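Putative oxidoreductase (Pseudomonas putida, PDB 3L6D) probably binds NADP and acts as an oxidoreductase of the reductive aminase-like type. Local coordinates at residues D11-G16 with K60-A65; S66-F71 with E151-L156; D247-I252 with Q271-A276; S255-G260 with V265-C270. One frame throughout, in Å; residues are numbered along the deposited sequence.

Contact 1: D11-G16 with K60-A65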
loop_
_atom_site.group_PDB
_atom_site.type_symbol
_atom_site.label_atom_id
_atom_site.label_comp_id
_atom_site.label_asym_id
_atom_site.label_seq_id
_atom_site.Cartn_x
_atom_site.Cartn_y
_atom_site.Cartn_z
ATOM N N ASP B 11 -27.548 -26.332 5.666
ATOM C CA ASP B 11 -27.550 -24.880 5.562
ATOM C C ASP B 11 -27.010 -24.385 4.224
ATOM O O ASP B 11 -27.364 -23.290 3.759
ATOM C CB ASP B 11 -26.689 -24.335 6.691
ATOM C CG ASP B 11 -27.264 -24.662 8.029
ATOM O OD1 ASP B 11 -28.431 -24.284 8.243
ATOM O OD2 ASP B 11 -26.573 -25.304 8.836
ATOM N N VAL B 12 -26.134 -25.173 3.622
ATOM C CA VAL B 12 -25.379 -24.738 2.432
ATOM C C VAL B 12 -24.751 -25.938 1.771
ATOM O O VAL B 12 -24.301 -26.873 2.438
ATOM C CB VAL B 12 -24.288 -23.684 2.784
ATOM C CG1 VAL B 12 -23.274 -24.223 3.811
ATOM C CG2 VAL B 12 -23.572 -23.146 1.493
ATOM N N SER B 13 -24.703 -25.930 0.440
ATOM C CA SER B 13 -24.018 -26.997 -0.275
ATOM C C SER B 13 -22.857 -26.305 -0.983
ATOM O O SER B 13 -22.927 -25.101 -1.246
ATOM C CB SER B 13 -24.930 -27.643 -1.337
ATOM O OG SER B 13 -26.001 -28.362 -0.705
ATOM N N VAL B 14 -21.796 -27.063 -1.240
ATOM C CA VAL B 14 -20.618 -26.533 -1.937
ATOM C C VAL B 14 -20.276 -27.517 -3.040
ATOM O O VAL B 14 -20.086 -28.715 -2.799
ATOM C CB VAL B 14 -19.385 -26.383 -0.975
ATOM C CG1 VAL B 14 -18.183 -25.741 -1.726
ATOM C CG2 VAL B 14 -19.728 -25.539 0.208
ATOM N N ILE B 15 -20.165 -26.978 -4.219
ATOM C CA ILE B 15 -19.880 -27.756 -5.362
ATOM C C ILE B 15 -18.591 -27.284 -5.986
ATOM O O ILE B 15 -18.420 -26.166 -6.368
ATOM C CB ILE B 15 -21.016 -27.667 -6.307
ATOM C CG1 ILE B 15 -22.159 -28.486 -5.788
ATOM C CG2 ILE B 15 -20.619 -28.123 -7.644
ATOM C CD1 ILE B 15 -23.257 -28.449 -6.635
ATOM N N GLY B 16 -17.697 -28.226 -6.079
ATOM C CA GLY B 16 -16.357 -28.022 -6.538
ATOM C C GLY B 16 -15.521 -27.981 -5.294
ATOM O O GLY B 16 -15.713 -27.151 -4.443
ATOM N N LYS B 60 -27.577 -32.551 -8.611
ATOM C CA LYS B 60 -28.974 -32.271 -8.297
ATOM C C LYS B 60 -29.302 -32.516 -6.829
ATOM O O LYS B 60 -30.055 -31.745 -6.238
ATOM C CB LYS B 60 -29.968 -32.979 -9.251
ATOM C CG LYS B 60 -30.026 -34.504 -9.182
ATOM C CD LYS B 60 -30.958 -35.090 -10.274
ATOM C CE LYS B 60 -30.462 -36.480 -10.704
ATOM N NZ LYS B 60 -30.988 -37.511 -9.760
ATOM N N ALA B 61 -28.720 -33.561 -6.239
ATOM C CA ALA B 61 -28.927 -33.814 -4.814
ATOM C C ALA B 61 -28.354 -32.691 -3.916
ATOM O O ALA B 61 -28.964 -32.308 -2.924
ATOM C CB ALA B 61 -28.338 -35.194 -4.412
ATOM N N ALA B 62 -27.179 -32.211 -4.265
ATOM C CA ALA B 62 -26.522 -31.111 -3.538
ATOM C C ALA B 62 -27.357 -29.808 -3.622
ATOM O O ALA B 62 -27.537 -29.092 -2.616
ATOM C CB ALA B 62 -25.136 -30.907 -4.083
ATOM N N LEU B 63 -27.904 -29.530 -4.818
ATOM C CA LEU B 63 -28.790 -28.376 -5.008
ATOM C C LEU B 63 -30.039 -28.463 -4.167
ATOM O O LEU B 63 -30.453 -27.451 -3.565
ATOM C CB LEU B 63 -29.160 -28.183 -6.494
ATOM C CG LEU B 63 -27.975 -27.744 -7.349
ATOM C CD1 LEU B 63 -28.366 -27.810 -8.859
ATOM C CD2 LEU B 63 -27.548 -26.317 -6.946
ATOM N N SER B 64 -30.605 -29.678 -4.080
ATOM C CA SER B 64 -31.849 -29.901 -3.367
ATOM C C SER B 64 -31.628 -29.837 -1.869
ATOM O O SER B 64 -32.522 -29.433 -1.111
ATOM C CB SER B 64 -32.489 -31.256 -3.778
ATOM O OG SER B 64 -32.906 -31.203 -5.146
ATOM N N ALA B 65 -30.427 -30.214 -1.439
ATOM C CA ALA B 65 -30.166 -30.434 0.005
ATOM C C ALA B 65 -30.153 -29.163 0.839
ATOM O O ALA B 65 -30.345 -29.234 2.057
ATOM C CB ALA B 65 -28.851 -31.180 0.213
#

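Contact 2: S66-F71 with E151-L156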
loop_
_atom_site.group_PDB
_atom_site.type_symbol
_atom_site.label_atom_id
_atom_site.label_comp_id
_atom_site.label_asym_id
_atom_site.label_seq_id
_atom_site.Cartn_x
_atom_site.Cartn_y
_atom_site.Cartn_z
ATOM N N SER B 66 -29.892 -28.017 0.205
ATOM C CA SER B 66 -29.689 -26.744 0.957
ATOM C C SER B 66 -30.391 -25.604 0.240
ATOM O O SER B 66 -30.546 -25.673 -0.956
ATOM C CB SER B 66 -28.182 -26.427 0.995
ATOM O OG SER B 66 -27.439 -27.531 1.495
ATOM N N PRO B 67 -30.705 -24.510 0.927
ATOM C CA PRO B 67 -31.376 -23.391 0.237
ATOM C C PRO B 67 -30.404 -22.601 -0.689
ATOM O O PRO B 67 -30.844 -21.927 -1.611
ATOM C CB PRO B 67 -31.905 -22.532 1.409
ATOM C CG PRO B 67 -30.909 -22.790 2.499
ATOM C CD PRO B 67 -30.590 -24.263 2.388
ATOM N N ALA B 68 -29.096 -22.736 -0.447
ATOM C CA ALA B 68 -28.063 -22.079 -1.272
ATOM C C ALA B 68 -26.949 -23.074 -1.568
ATOM O O ALA B 68 -26.572 -23.871 -0.702
ATOM C CB ALA B 68 -27.478 -20.881 -0.559
ATOM N N THR B 69 -26.379 -22.962 -2.765
ATOM C CA THR B 69 -25.270 -23.784 -3.130
ATOM C C THR B 69 -24.142 -22.848 -3.598
ATOM O O THR B 69 -24.359 -21.941 -4.417
ATOM C CB THR B 69 -25.627 -24.757 -4.283
ATOM O OG1 THR B 69 -26.611 -25.693 -3.840
ATOM C CG2 THR B 69 -24.399 -25.534 -4.704
ATOM N N ILE B 70 -22.946 -23.061 -3.070
ATOM C CA ILE B 70 -21.810 -22.271 -3.483
ATOM C C ILE B 70 -21.108 -23.024 -4.625
ATOM O O ILE B 70 -20.795 -24.215 -4.472
ATOM C CB ILE B 70 -20.894 -22.076 -2.287
ATOM C CG1 ILE B 70 -21.538 -21.112 -1.296
ATOM C CG2 ILE B 70 -19.520 -21.528 -2.694
ATOM C CD1 ILE B 70 -20.797 -21.131 -0.013
ATOM N N PHE B 71 -20.891 -22.361 -5.773
ATOM C CA PHE B 71 -20.164 -22.965 -6.918
ATOM C C PHE B 71 -18.732 -22.430 -6.973
ATOM O O PHE B 71 -18.517 -21.226 -6.942
ATOM C CB PHE B 71 -20.763 -22.576 -8.263
ATOM C CG PHE B 71 -21.951 -23.364 -8.693
ATOM C CD1 PHE B 71 -22.897 -23.792 -7.798
ATOM C CD2 PHE B 71 -22.173 -23.567 -10.037
ATOM C CE1 PHE B 71 -24.027 -24.512 -8.218
ATOM C CE2 PHE B 71 -23.293 -24.264 -10.488
ATOM C CZ PHE B 71 -24.231 -24.744 -9.563
ATOM N N GLU B 151 -29.291 -10.796 0.009
ATOM C CA GLU B 151 -29.712 -10.395 1.362
ATOM C C GLU B 151 -30.187 -11.599 2.180
ATOM O O GLU B 151 -29.836 -11.725 3.362
ATOM C CB GLU B 151 -30.812 -9.321 1.324
ATOM C CG GLU B 151 -30.358 -7.929 0.902
ATOM C CD GLU B 151 -29.286 -7.326 1.807
ATOM O OE1 GLU B 151 -29.203 -7.664 3.019
ATOM O OE2 GLU B 151 -28.495 -6.502 1.277
ATOM N N GLN B 152 -30.951 -12.485 1.549
ATOM C CA GLN B 152 -31.406 -13.701 2.236
ATOM C C GLN B 152 -30.238 -14.496 2.820
ATOM O O GLN B 152 -30.335 -15.036 3.942
ATOM C CB GLN B 152 -32.248 -14.583 1.295
ATOM C CG GLN B 152 -32.706 -15.907 1.885
ATOM C CD GLN B 152 -33.443 -16.786 0.854
ATOM O OE1 GLN B 152 -33.758 -16.338 -0.247
ATOM N NE2 GLN B 152 -33.684 -18.048 1.208
ATOM N N HIS B 153 -29.138 -14.565 2.069
ATOM C CA HIS B 153 -28.024 -15.418 2.432
ATOM C C HIS B 153 -26.800 -14.659 2.930
ATOM O O HIS B 153 -25.703 -15.207 3.059
ATOM C CB HIS B 153 -27.667 -16.359 1.244
ATOM C CG HIS B 153 -28.798 -17.271 0.882
ATOM N ND1 HIS B 153 -29.298 -18.214 1.757
ATOM C CD2 HIS B 153 -29.591 -17.316 -0.216
ATOM C CE1 HIS B 153 -30.326 -18.827 1.195
ATOM N NE2 HIS B 153 -30.502 -18.321 -0.016
ATOM N N ARG B 154 -26.986 -13.397 3.246
ATOM C CA ARG B 154 -25.843 -12.554 3.579
ATOM C C ARG B 154 -25.089 -13.058 4.806
ATOM O O ARG B 154 -23.879 -13.082 4.791
ATOM C CB ARG B 154 -26.315 -11.104 3.820
ATOM C CG ARG B 154 -25.156 -10.191 4.080
ATOM C CD ARG B 154 -25.634 -9.053 4.926
ATOM N NE ARG B 154 -25.914 -7.906 4.098
ATOM C CZ ARG B 154 -25.008 -6.980 3.804
ATOM N NH1 ARG B 154 -23.785 -7.106 4.272
ATOM N NH2 ARG B 154 -25.326 -5.938 3.052
ATOM N N ALA B 155 -25.810 -13.456 5.864
ATOM C CA ALA B 155 -25.166 -13.918 7.110
ATOM C C ALA B 155 -24.290 -15.150 6.821
ATOM O O ALA B 155 -23.162 -15.268 7.295
ATOM C CB ALA B 155 -26.253 -14.257 8.255
ATOM N N LEU B 156 -24.799 -16.033 5.980
ATOM C CA LEU B 156 -24.051 -17.224 5.593
ATOM C C LEU B 156 -22.757 -16.847 4.862
ATOM O O LEU B 156 -21.671 -17.323 5.212
ATOM C CB LEU B 156 -24.925 -18.081 4.651
ATOM C CG LEU B 156 -24.250 -19.253 3.977
ATOM C CD1 LEU B 156 -23.900 -20.310 5.012
ATOM C CD2 LEU B 156 -25.218 -19.785 2.922
HETATM O O HOH W 1 -32.433 -19.608 -1.842
#

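Contact 3: D247-I252 with Q271-A276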
loop_
_atom_site.group_PDB
_atom_site.type_symbol
_atom_site.label_atom_id
_atom_site.label_comp_id
_atom_site.label_asym_id
_atom_site.label_seq_id
_atom_site.Cartn_x
_atom_site.Cartn_y
_atom_site.Cartn_z
ATOM N N ASP B 247 9.395 16.535 -8.827
ATOM C CA ASP B 247 10.845 16.819 -8.644
ATOM C C ASP B 247 11.536 15.711 -7.863
ATOM O O ASP B 247 12.529 15.141 -8.325
ATOM C CB ASP B 247 11.063 18.146 -7.900
ATOM C CG ASP B 247 10.865 19.362 -8.801
ATOM O OD1 ASP B 247 10.775 19.164 -10.036
ATOM O OD2 ASP B 247 10.810 20.508 -8.274
ATOM N N ALA B 248 10.986 15.427 -6.684
ATOM C CA ALA B 248 11.400 14.317 -5.861
ATOM C C ALA B 248 11.409 12.987 -6.632
ATOM O O ALA B 248 12.354 12.207 -6.498
ATOM C CB ALA B 248 10.472 14.215 -4.651
ATOM N N PHE B 249 10.337 12.699 -7.384
ATOM C CA PHE B 249 10.251 11.414 -8.102
ATOM C C PHE B 249 11.384 11.281 -9.141
ATOM O O PHE B 249 12.024 10.239 -9.225
ATOM C CB PHE B 249 8.882 11.215 -8.779
ATOM C CG PHE B 249 7.699 11.069 -7.807
ATOM C CD1 PHE B 249 7.824 11.356 -6.454
ATOM C CD2 PHE B 249 6.433 10.676 -8.287
ATOM C CE1 PHE B 249 6.723 11.265 -5.581
ATOM C CE2 PHE B 249 5.337 10.567 -7.420
ATOM C CZ PHE B 249 5.489 10.859 -6.053
ATOM N N ALA B 250 11.618 12.331 -9.926
ATOM C CA ALA B 250 12.727 12.335 -10.893
ATOM C C ALA B 250 14.098 12.099 -10.236
ATOM O O ALA B 250 14.954 11.426 -10.826
ATOM C CB ALA B 250 12.723 13.622 -11.720
ATOM N N HIS B 251 14.304 12.638 -9.029
ATOM C CA HIS B 251 15.554 12.459 -8.286
ATOM C C HIS B 251 15.714 10.989 -7.884
ATOM O O HIS B 251 16.808 10.408 -8.022
ATOM C CB HIS B 251 15.586 13.330 -7.013
ATOM C CG HIS B 251 15.944 14.780 -7.239
ATOM N ND1 HIS B 251 17.166 15.189 -7.733
ATOM C CD2 HIS B 251 15.249 15.918 -6.984
ATOM C CE1 HIS B 251 17.201 16.511 -7.796
ATOM N NE2 HIS B 251 16.054 16.977 -7.335
ATOM N N ILE B 252 14.626 10.396 -7.372
ATOM C CA ILE B 252 14.622 8.977 -6.999
ATOM C C ILE B 252 14.924 8.127 -8.241
ATOM O O ILE B 252 15.782 7.250 -8.192
ATOM C CB ILE B 252 13.264 8.566 -6.332
ATOM C CG1 ILE B 252 13.142 9.222 -4.962
ATOM C CG2 ILE B 252 13.137 7.030 -6.194
ATOM C CD1 ILE B 252 11.671 9.317 -4.453
ATOM N N GLN B 271 6.196 8.923 -15.040
ATOM C CA GLN B 271 5.475 9.325 -16.270
ATOM C C GLN B 271 4.122 9.957 -15.938
ATOM O O GLN B 271 3.801 11.028 -16.426
ATOM C CB GLN B 271 5.314 8.125 -17.243
ATOM C CG GLN B 271 4.578 8.437 -18.545
ATOM C CD GLN B 271 4.405 7.223 -19.483
ATOM O OE1 GLN B 271 4.677 6.067 -19.114
ATOM N NE2 GLN B 271 3.946 7.496 -20.706
ATOM N N VAL B 272 3.337 9.287 -15.099
ATOM C CA VAL B 272 2.034 9.778 -14.685
ATOM C C VAL B 272 2.093 11.161 -14.016
ATOM O O VAL B 272 1.300 12.065 -14.354
ATOM C CB VAL B 272 1.332 8.754 -13.745
ATOM C CG1 VAL B 272 0.062 9.347 -13.136
ATOM C CG2 VAL B 272 0.976 7.487 -14.527
ATOM N N VAL B 273 3.004 11.330 -13.064
ATOM C CA VAL B 273 3.045 12.583 -12.305
ATOM C C VAL B 273 3.699 13.692 -13.152
ATOM O O VAL B 273 3.264 14.841 -13.131
ATOM C CB VAL B 273 3.775 12.418 -10.960
ATOM C CG1 VAL B 273 3.733 13.689 -10.221
ATOM C CG2 VAL B 273 3.082 11.323 -10.074
ATOM N N GLN B 274 4.740 13.362 -13.906
ATOM C CA GLN B 274 5.306 14.383 -14.814
ATOM C C GLN B 274 4.180 14.862 -15.737
ATOM O O GLN B 274 3.935 16.064 -15.864
ATOM C CB GLN B 274 6.509 13.832 -15.587
ATOM C CG GLN B 274 7.741 13.467 -14.720
ATOM C CD GLN B 274 8.521 14.678 -14.195
ATOM O OE1 GLN B 274 8.357 15.799 -14.682
ATOM N NE2 GLN B 274 9.386 14.448 -13.203
ATOM N N ARG B 275 3.437 13.923 -16.327
ATOM C CA ARG B 275 2.333 14.298 -17.207
ATOM C C ARG B 275 1.216 15.134 -16.533
ATOM O O ARG B 275 0.749 16.121 -17.118
ATOM C CB ARG B 275 1.735 13.080 -17.901
ATOM C CG ARG B 275 0.955 13.454 -19.150
ATOM C CD ARG B 275 0.144 12.298 -19.629
ATOM N NE ARG B 275 -0.950 12.037 -18.714
ATOM C CZ ARG B 275 -2.226 12.012 -19.064
ATOM N NH1 ARG B 275 -2.566 12.214 -20.327
ATOM N NH2 ARG B 275 -3.149 11.756 -18.144
ATOM N N ALA B 276 0.804 14.757 -15.321
ATOM C CA ALA B 276 -0.120 15.576 -14.529
ATOM C C ALA B 276 0.437 16.996 -14.355
ATOM O O ALA B 276 -0.308 17.992 -14.476
ATOM C CB ALA B 276 -0.393 14.935 -13.152
#

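Contact 4: S255-G260 with V265-C270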
loop_
_atom_site.group_PDB
_atom_site.type_symbol
_atom_site.label_atom_id
_atom_site.label_comp_id
_atom_site.label_asym_id
_atom_site.label_seq_id
_atom_site.Cartn_x
_atom_site.Cartn_y
_atom_site.Cartn_z
ATOM N N SER B 255 18.743 8.227 -9.182
ATOM C CA SER B 255 19.596 7.389 -8.324
ATOM C C SER B 255 19.408 5.915 -8.654
ATOM O O SER B 255 20.350 5.125 -8.591
ATOM C CB SER B 255 19.262 7.601 -6.858
ATOM O OG SER B 255 19.143 8.973 -6.591
ATOM N N LEU B 256 18.175 5.548 -8.972
ATOM C CA LEU B 256 17.878 4.177 -9.361
ATOM C C LEU B 256 18.548 3.860 -10.706
ATOM O O LEU B 256 19.184 2.812 -10.865
ATOM C CB LEU B 256 16.366 3.937 -9.427
ATOM C CG LEU B 256 15.533 3.962 -8.128
ATOM C CD1 LEU B 256 14.076 3.740 -8.446
ATOM C CD2 LEU B 256 16.030 2.978 -7.079
ATOM N N HIS B 257 18.400 4.764 -11.666
ATOM C CA HIS B 257 19.054 4.601 -12.978
ATOM C C HIS B 257 20.592 4.523 -12.863
ATOM O O HIS B 257 21.201 3.612 -13.434
ATOM C CB HIS B 257 18.601 5.703 -13.967
ATOM C CG HIS B 257 17.233 5.473 -14.562
ATOM N ND1 HIS B 257 16.967 5.634 -15.911
ATOM C CD2 HIS B 257 16.060 5.088 -13.994
ATOM C CE1 HIS B 257 15.692 5.363 -16.143
ATOM N NE2 HIS B 257 15.117 5.037 -14.995
ATOM N N ALA B 258 21.209 5.452 -12.121
ATOM C CA ALA B 258 22.668 5.405 -11.882
ATOM C C ALA B 258 23.130 4.060 -11.288
ATOM O O ALA B 258 24.211 3.586 -11.606
ATOM C CB ALA B 258 23.153 6.585 -11.010
ATOM N N GLN B 259 22.310 3.443 -10.440
ATOM C CA GLN B 259 22.692 2.153 -9.854
ATOM C C GLN B 259 22.496 1.015 -10.852
ATOM O O GLN B 259 22.948 -0.118 -10.613
ATOM C CB GLN B 259 21.956 1.913 -8.516
ATOM C CG GLN B 259 22.472 0.754 -7.623
ATOM C CD GLN B 259 23.935 0.898 -7.121
ATOM O OE1 GLN B 259 24.496 1.988 -7.111
ATOM N NE2 GLN B 259 24.545 -0.235 -6.709
ATOM N N GLY B 260 21.828 1.299 -11.974
ATOM C CA GLY B 260 21.607 0.278 -13.008
ATOM C C GLY B 260 20.391 -0.615 -12.775
ATOM O O GLY B 260 20.230 -1.662 -13.431
ATOM N N VAL B 265 7.978 -0.048 -13.082
ATOM C CA VAL B 265 6.773 0.425 -12.371
ATOM C C VAL B 265 7.025 1.843 -11.909
ATOM O O VAL B 265 6.232 2.750 -12.191
ATOM C CB VAL B 265 6.345 -0.492 -11.195
ATOM C CG1 VAL B 265 5.038 0.022 -10.574
ATOM C CG2 VAL B 265 6.157 -1.926 -11.665
ATOM N N PHE B 266 8.164 2.060 -11.242
ATOM C CA PHE B 266 8.499 3.447 -10.849
ATOM C C PHE B 266 8.642 4.430 -12.006
ATOM O O PHE B 266 8.227 5.586 -11.899
ATOM C CB PHE B 266 9.718 3.544 -9.910
ATOM C CG PHE B 266 9.755 4.834 -9.166
ATOM C CD1 PHE B 266 8.831 5.085 -8.129
ATOM C CD2 PHE B 266 10.615 5.850 -9.545
ATOM C CE1 PHE B 266 8.829 6.301 -7.457
ATOM C CE2 PHE B 266 10.608 7.063 -8.873
ATOM C CZ PHE B 266 9.721 7.287 -7.823
ATOM N N ASP B 267 9.190 3.960 -13.122
ATOM C CA ASP B 267 9.274 4.802 -14.321
ATOM C C ASP B 267 7.871 5.236 -14.742
ATOM O O ASP B 267 7.667 6.372 -15.171
ATOM C CB ASP B 267 9.908 4.019 -15.471
ATOM C CG ASP B 267 11.412 3.799 -15.285
ATOM O OD1 ASP B 267 12.011 4.440 -14.402
ATOM O OD2 ASP B 267 11.995 2.987 -16.039
ATOM N N ALA B 268 6.914 4.310 -14.630
ATOM C CA ALA B 268 5.561 4.573 -15.093
ATOM C C ALA B 268 4.924 5.599 -14.154
ATOM O O ALA B 268 4.227 6.522 -14.590
ATOM C CB ALA B 268 4.758 3.282 -15.132
ATOM N N VAL B 269 5.176 5.430 -12.858
ATOM C CA VAL B 269 4.693 6.360 -11.844
ATOM C C VAL B 269 5.234 7.760 -12.102
ATOM O O VAL B 269 4.501 8.745 -11.985
ATOM C CB VAL B 269 5.145 5.876 -10.452
ATOM C CG1 VAL B 269 5.012 7.016 -9.389
ATOM C CG2 VAL B 269 4.377 4.605 -10.096
ATOM N N CYS B 270 6.519 7.854 -12.436
ATOM C CA CYS B 270 7.115 9.151 -12.814
ATOM C C CYS B 270 6.437 9.762 -14.027
ATOM O O CYS B 270 6.126 10.958 -14.028
ATOM C CB CYS B 270 8.608 9.010 -13.102
ATOM S SG CYS B 270 9.514 8.787 -11.622
#

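Contact 1: D11-G16 with K60-A65
Strand 12-15 of the Rossmann-type nucleotide-binding domain meets helix 59-65, one of the helices laid against the parallel part of its sheet. Ser13 and Ile15 both turn their CB toward the helix, as alternate residues of a strand do. Val12 and Val14 point away from it. Gly16, just after the strand, begins a sequence that fits the GxGxxG pattern of dinucleotide-binding folds. This is consistent with the expected NADP binding.

The helix presents Ala62, whose small side chain lets the backbone come close. The Ser13 and Ala62 CA atoms are 5.8 Å apart. The short strand and helix segments run nearly antiparallel, with their axes 7.5 Å apart at the closest point. Ala62 CB lies against the end of Ile15, 4.0 Å from CD1. Ile15 reaches it with an extended chain, CD1 anti to CA. Ala65 CB also lies near the serine hydroxyl, with Ser13 OG 4.1 Å away.

The polar link is a single hydrogen bond within this buried contact. With OG placed beside its own backbone N (chi1 -68°), Ser13 donates to Ala62 O at 2.6 Å. Ser13 OG also bonds to Ser66 OG, so two partners hold the hydroxyl. In the bond to Ala62 O, the donor sits 29° from the carbonyl plane, and the C=O...OG angle is 133°.

Contact 2: S66-F71 with E151-L156
Pro67 O takes a hydrogen bond from a water that also binds the ring of His153. The water lies 2.8 Å from Pro67 O and 3.0 Å from His153 NE2, in the plane of the ring at its edge. It bridges the start of strand 68-71 to the junction between helices 147-152 and 154-157. No direct hydrogen bond joins the two segments.

The His153 ring is packed on both faces. Ala68 CB stands over one face in a CH-pi contact, 3.9 Å from the ring centroid and only 6° off the ring normal. On the opposite face lies Gln152 CG, 3.7 Å above the plane. The imidazole is thus sandwiched between the methyl of the strand and the methylene of its own neighbour. This packing and the water together should limit its rotation. Pro67 CB adds a touch 4.0 Å from His153 CE1.

His153 CG sits beside its own backbone N (chi1 -62°), which turns the ring toward the strand. The same residue leaves helix 147-152 and occupies the N-cap position of helix 154-157. One turn on, Leu156 CD2 meets the same methyl from another side, 4.3 Å from Ala68 CB. Leu156 also touches Val12 and Leu28, while His153 rests on Thr96.

The arrangement joins the junction of two short helices to a central strand in the parallel part of the sheet, within the Rossmann-type nucleotide-binding domain.

Contact 3: D247-I252 with Q271-A276
Phe249 and Val273 make the buried part of this contact, between helices 242-259 and 264-281. Phe249 CE2 lies 3.6 Å from Val273 CG2, and CD2 of the same ring is 3.9 Å from that methyl. The two side chains cross at about a right angle. Val273 directs CG2 at the ring because CG1 is anti to the backbone N (chi1 -178°), leaving CG2 beside that N.

Toward the surface, Ala250 CB meets the amide end of Gln274, with NE2 3.7 Å away. The glutamine chain does not run straight out. It bends at its second torsion (chi2 -74°), and this brings NE2 back across to the alanine methyl. NE2 touches that methyl by van der Waals contact.

The backbones follow the same pairing. Phe249 faces Val273 with their CA atoms 8.4 Å apart, and Ala250 faces Gln274 at 8.6 Å between CA atoms. Val273 also touches Leu242 and Ala246 on the other helix, and Gln274 touches Ala246.

Around this pair, Phe249 packs on Phe266, Val269 and Cys270 of helix 264-281. Its ring also meets that of Phe184 of the second subunit, with the planes at about 35°. The helix pair thus contributes to the dimer interface of the reductive aminase-like C-terminal domain.

With no hydrogen bond or salt bridge between them, the two segments are held by van der Waals contact, buried at Phe249-Val273 and at the rim at Ala250-Gln274.

Contact 4: S255-G260 with V265-C270
Leu256 and Phe266 cross at about a right angle inside a helical hairpin, in which helices 242-259 and 264-281 are joined by a short loop. The hairpin belongs to the all-helical C-terminal domain, which resembles that of reductive aminases. Leu256 CD1 approaches the ring obliquely, 4.2 Å from Phe266 CD2. Leu256 is extended at its second torsion, and this carries CD1 across the gap between the helices.

The second subunit covers this apolar side. Its Ala185 packs on Phe266 and its Thr177 on Leu256. Within the chain, Phe266 also touches Ile252 and Ala253.

At the outer side, His257 and Asp267 reach for each other from opposite directions. Their helices are well separated here, the CA atoms being 9.9 Å apart, so both side chains are needed to span the gap. The carboxylate meets the imidazole at its edge, but the two groups are not coplanar: their planes are 56° apart.

After helix 242-259, Gly260 leaves helical angles in a Schellman motif. Its positive phi suits glycine, and Gly260 N bonds to His257 O at 2.8 Å.

Across the hairpin, His257 NE2 donates to Asp267 OD1 over 3.2 Å, nearly straight at 173°. The bond uses the syn side of the carboxylate, with NE2 25° out of the carboxylate plane, while OD1 lies close to the imidazole plane.

The four contacts form two pairs on opposite sides of the chain's centre. Contacts 1 and 2 share the sheet of the nucleotide-binding domain, where strands 12-15 and 68-71 are neighbours. Contact 1 is buried and combines a direct bond to a backbone carbonyl with apolar packing; contact 2, partly buried, relies on ring packing and a bridging water. Contacts 3 and 4 use the same two helices, with contact 4 nested nearer the turn. Both have an apolar inner part beside the second subunit and a more polar outer rim. Contact 4 has a hydrogen bond there, contact 3 none. Contacts 1 and 3 have centres about 54 Å apart.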